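Local coordinates for stress-response A/B barrel domain-containing protein (Thermobifida fusca, PDB 3BGU) that is of unknown function but forms a dimer with a ferredoxin-like fold, as in stress-responsive A/B barrel proteins, and holds nitrobenzene in a pocket, at residues Lys48-Ile53 / Ala88-Asp94. Residues are numbered along the deposited sequence; the frame is centred on the assembly and turned at random.
With EDO (1,2-ethanediol), chain E; EDO (1,2-ethanediol), chain G; EDO (1,2-ethanediol), chain D.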
loop_
_atom_site.group_PDB
_atom_site.type_symbol
_atom_site.label_atom_id
_atom_site.label_comp_id
_atom_site.label_asym_id
_atom_site.label_seq_id
_atom_site.Cartn_x
_atom_site.Cartn_y
_atom_site.Cartn_z
ATOM N N LYS A 48 2.424 -0.592 -18.862
ATOM C CA LYS A 48 3.319 -1.009 -19.981
ATOM C C LYS A 48 4.833 -1.031 -19.653
ATOM O O LYS A 48 5.582 -1.714 -20.323
ATOM C CB LYS A 48 3.026 -0.204 -21.264
ATOM C CG LYS A 48 1.559 -0.440 -21.727
ATOM C CD LYS A 48 1.369 -0.227 -23.225
ATOM C CE LYS A 48 -0.117 -0.271 -23.560
ATOM N NZ LYS A 48 -0.391 -0.138 -24.993
ATOM N N LEU A 49 5.231 -0.308 -18.619
ATOM C CA LEU A 49 6.586 -0.290 -18.087
ATOM C C LEU A 49 6.671 -0.886 -16.675
ATOM O O LEU A 49 7.239 -0.296 -15.766
ATOM C CB LEU A 49 7.065 1.180 -18.028
ATOM C CG LEU A 49 7.268 1.852 -19.362
ATOM C CD1 LEU A 49 7.481 3.361 -19.132
ATOM C CD2 LEU A 49 8.438 1.290 -20.173
ATOM N N PRO A 50 6.189 -2.105 -16.483
ATOM C CA PRO A 50 6.086 -2.563 -15.123
ATOM C C PRO A 50 7.404 -3.053 -14.453
ATOM O O PRO A 50 7.407 -3.398 -13.278
ATOM C CB PRO A 50 5.136 -3.755 -15.263
ATOM C CG PRO A 50 5.488 -4.320 -16.491
ATOM C CD PRO A 50 5.725 -3.142 -17.401
ATOM N N ALA A 51 8.476 -3.191 -15.236
ATOM C CA ALA A 51 9.742 -3.802 -14.814
ATOM C C ALA A 51 9.488 -5.247 -14.342
ATOM O O ALA A 51 9.822 -5.645 -13.201
ATOM C CB ALA A 51 10.421 -2.952 -13.754
ATOM N N ALA A 52 8.841 -6.010 -15.237
ATOM C CA ALA A 52 8.350 -7.362 -14.949
ATOM C C ALA A 52 9.455 -8.434 -15.012
ATOM O O ALA A 52 9.408 -9.429 -15.758
ATOM C CB ALA A 52 7.186 -7.720 -15.805
ATOM N N ILE A 53 10.480 -8.214 -14.193
ATOM C CA ILE A 53 11.515 -9.208 -13.945
ATOM C C ILE A 53 10.874 -10.413 -13.225
ATOM O O ILE A 53 9.807 -10.264 -12.627
ATOM C CB ILE A 53 12.673 -8.616 -13.098
ATOM C CG1 ILE A 53 12.202 -8.065 -11.748
ATOM C CG2 ILE A 53 13.328 -7.470 -13.870
ATOM C CD1 ILE A 53 13.357 -7.610 -10.829
ATOM N N ALA A 88 17.066 -5.128 -8.216
ATOM C CA ALA A 88 16.986 -5.286 -9.669
ATOM C C ALA A 88 15.797 -4.470 -10.249
ATOM O O ALA A 88 15.875 -3.934 -11.359
ATOM C CB ALA A 88 16.830 -6.772 -10.012
ATOM N N TYR A 89 14.703 -4.461 -9.526
ATOM C CA TYR A 89 13.517 -3.736 -9.876
ATOM C C TYR A 89 13.810 -2.230 -9.896
ATOM O O TYR A 89 13.515 -1.551 -10.868
ATOM C CB TYR A 89 12.425 -4.051 -8.863
ATOM C CG TYR A 89 11.084 -3.352 -8.997
ATOM C CD1 TYR A 89 10.142 -3.737 -9.998
ATOM C CD2 TYR A 89 10.778 -2.313 -8.131
ATOM C CE1 TYR A 89 8.900 -3.117 -10.067
ATOM C CE2 TYR A 89 9.543 -1.698 -8.167
ATOM C CZ TYR A 89 8.632 -2.070 -9.140
ATOM O OH TYR A 89 7.396 -1.422 -9.167
ATOM N N GLN A 90 14.416 -1.716 -8.830
ATOM C CA GLN A 90 14.792 -0.297 -8.749
ATOM C C GLN A 90 15.669 0.146 -9.945
ATOM O O GLN A 90 15.610 1.288 -10.356
ATOM C CB GLN A 90 15.538 -0.028 -7.438
ATOM C CG GLN A 90 14.735 -0.074 -6.159
ATOM C CD GLN A 90 15.604 0.241 -4.967
ATOM O OE1 GLN A 90 16.644 -0.391 -4.763
ATOM N NE2 GLN A 90 15.207 1.245 -4.182
ATOM N N ASP A 91 16.511 -0.763 -10.435
ATOM C CA ASP A 91 17.512 -0.471 -11.432
ATOM C C ASP A 91 17.055 -0.747 -12.860
ATOM O O ASP A 91 17.768 -0.415 -13.818
ATOM C CB ASP A 91 18.760 -1.319 -11.176
ATOM C CG ASP A 91 19.539 -0.868 -9.969
ATOM O OD1 ASP A 91 19.405 0.304 -9.550
ATOM O OD2 ASP A 91 20.341 -1.695 -9.488
ATOM N N HIS A 92 15.874 -1.351 -13.007
ATOM C CA HIS A 92 15.422 -1.800 -14.312
ATOM C C HIS A 92 15.058 -0.584 -15.158
ATOM O O HIS A 92 14.485 0.385 -14.667
ATOM C CB HIS A 92 14.216 -2.719 -14.157
ATOM C CG HIS A 92 13.849 -3.470 -15.393
ATOM N ND1 HIS A 92 13.105 -2.904 -16.408
ATOM C CD2 HIS A 92 14.025 -4.770 -15.729
ATOM C CE1 HIS A 92 12.909 -3.817 -17.350
ATOM N NE2 HIS A 92 13.452 -4.958 -16.958
ATOM N N PRO A 93 15.416 -0.598 -16.438
ATOM C CA PRO A 93 15.046 0.526 -17.225
ATOM C C PRO A 93 13.566 0.941 -17.243
ATOM O O PRO A 93 13.272 2.150 -17.326
ATOM C CB PRO A 93 15.515 0.100 -18.643
ATOM C CG PRO A 93 16.311 -1.043 -18.497
ATOM C CD PRO A 93 16.154 -1.627 -17.172
ATOM N N ASP A 94 12.649 -0.026 -17.197
ATOM C CA ASP A 94 11.218 0.307 -17.165
ATOM C C ASP A 94 10.957 1.206 -15.950
ATOM O O ASP A 94 10.185 2.177 -15.996
ATOM C CB ASP A 94 10.361 -0.932 -16.928
ATOM C CG ASP A 94 10.108 -1.789 -18.137
ATOM O OD1 ASP A 94 10.730 -1.650 -19.208
ATOM O OD2 ASP A 94 9.168 -2.604 -18.015
HETATM C C1 EDO E . 3.998 -0.969 -11.618
HETATM O O1 EDO E . 4.387 -0.546 -12.942
HETATM C C2 EDO E . 4.595 -2.349 -11.488
HETATM O O2 EDO E . 5.984 -2.294 -11.254
HETATM C C1 EDO G . 11.138 -7.695 -18.195
HETATM O O1 EDO G . 11.280 -6.459 -18.891
HETATM C C2 EDO G . 12.502 -8.352 -18.011
HETATM O O2 EDO G . 13.565 -7.424 -18.253
HETATM C C1 EDO D . 11.326 1.949 -4.291
HETATM O O1 EDO D . 12.578 2.618 -4.590
HETATM C C2 EDO D . 10.769 1.271 -5.523
HETATM O O2 EDO D . 10.320 2.225 -6.459
#
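The imidazole of H92 has A51 over one face and CD of P93 over the opposite one. CA of A51 makes the CH-pi contact, 4.0 Å from the centroid of the H92 ring and 18° off its normal. Both ring nitrogens are engaged at the edge. ND1 of H92 accepts from the backbone N of D94 at 3.0 Å, nearly in the ring plane; this is the N-cap bond of helix 93-102. NE2 of H92 hydrogen-bonds to O2 of a 1,2-ethanediol, probably left from crystallisation. CG2 of I53 reaches CD2 of H92 obliquely, at 3.4 Å. The Y89 ring is met at its edge by O of A51 and by a second ethanediol. O2 of that diol takes the hydrogen bond from OH of Y89 and donates one to O of P50, so it bridges the two segments. Y89 also lines the nitrobenzene pocket, and its ring meets that of H95.

In this ferredoxin-like fold, 48-53 is the loop from helix 36-48 to strand 56-63. It lies against the junction of helices 82-91 and 93-102. CB of A51 sits 3.8 Å from CD1 of Y89. CD1 of I53 packs on CB of A88 at 3.7 Å, carried there by a chi1 of 58° that sets CG1 between the backbone N and the carbonyl carbon. An alanine at H92 is likely to leave D94 N without its capping acceptor and to open a gap beside A51 and I53. N of A51 donates to OD2 of D94 at 2.9 Å, although the position of OD2 is less certain. The side chains of L49 and D94 cross at an angle, with CD2 of L49 3.9 Å from OD1 of D94.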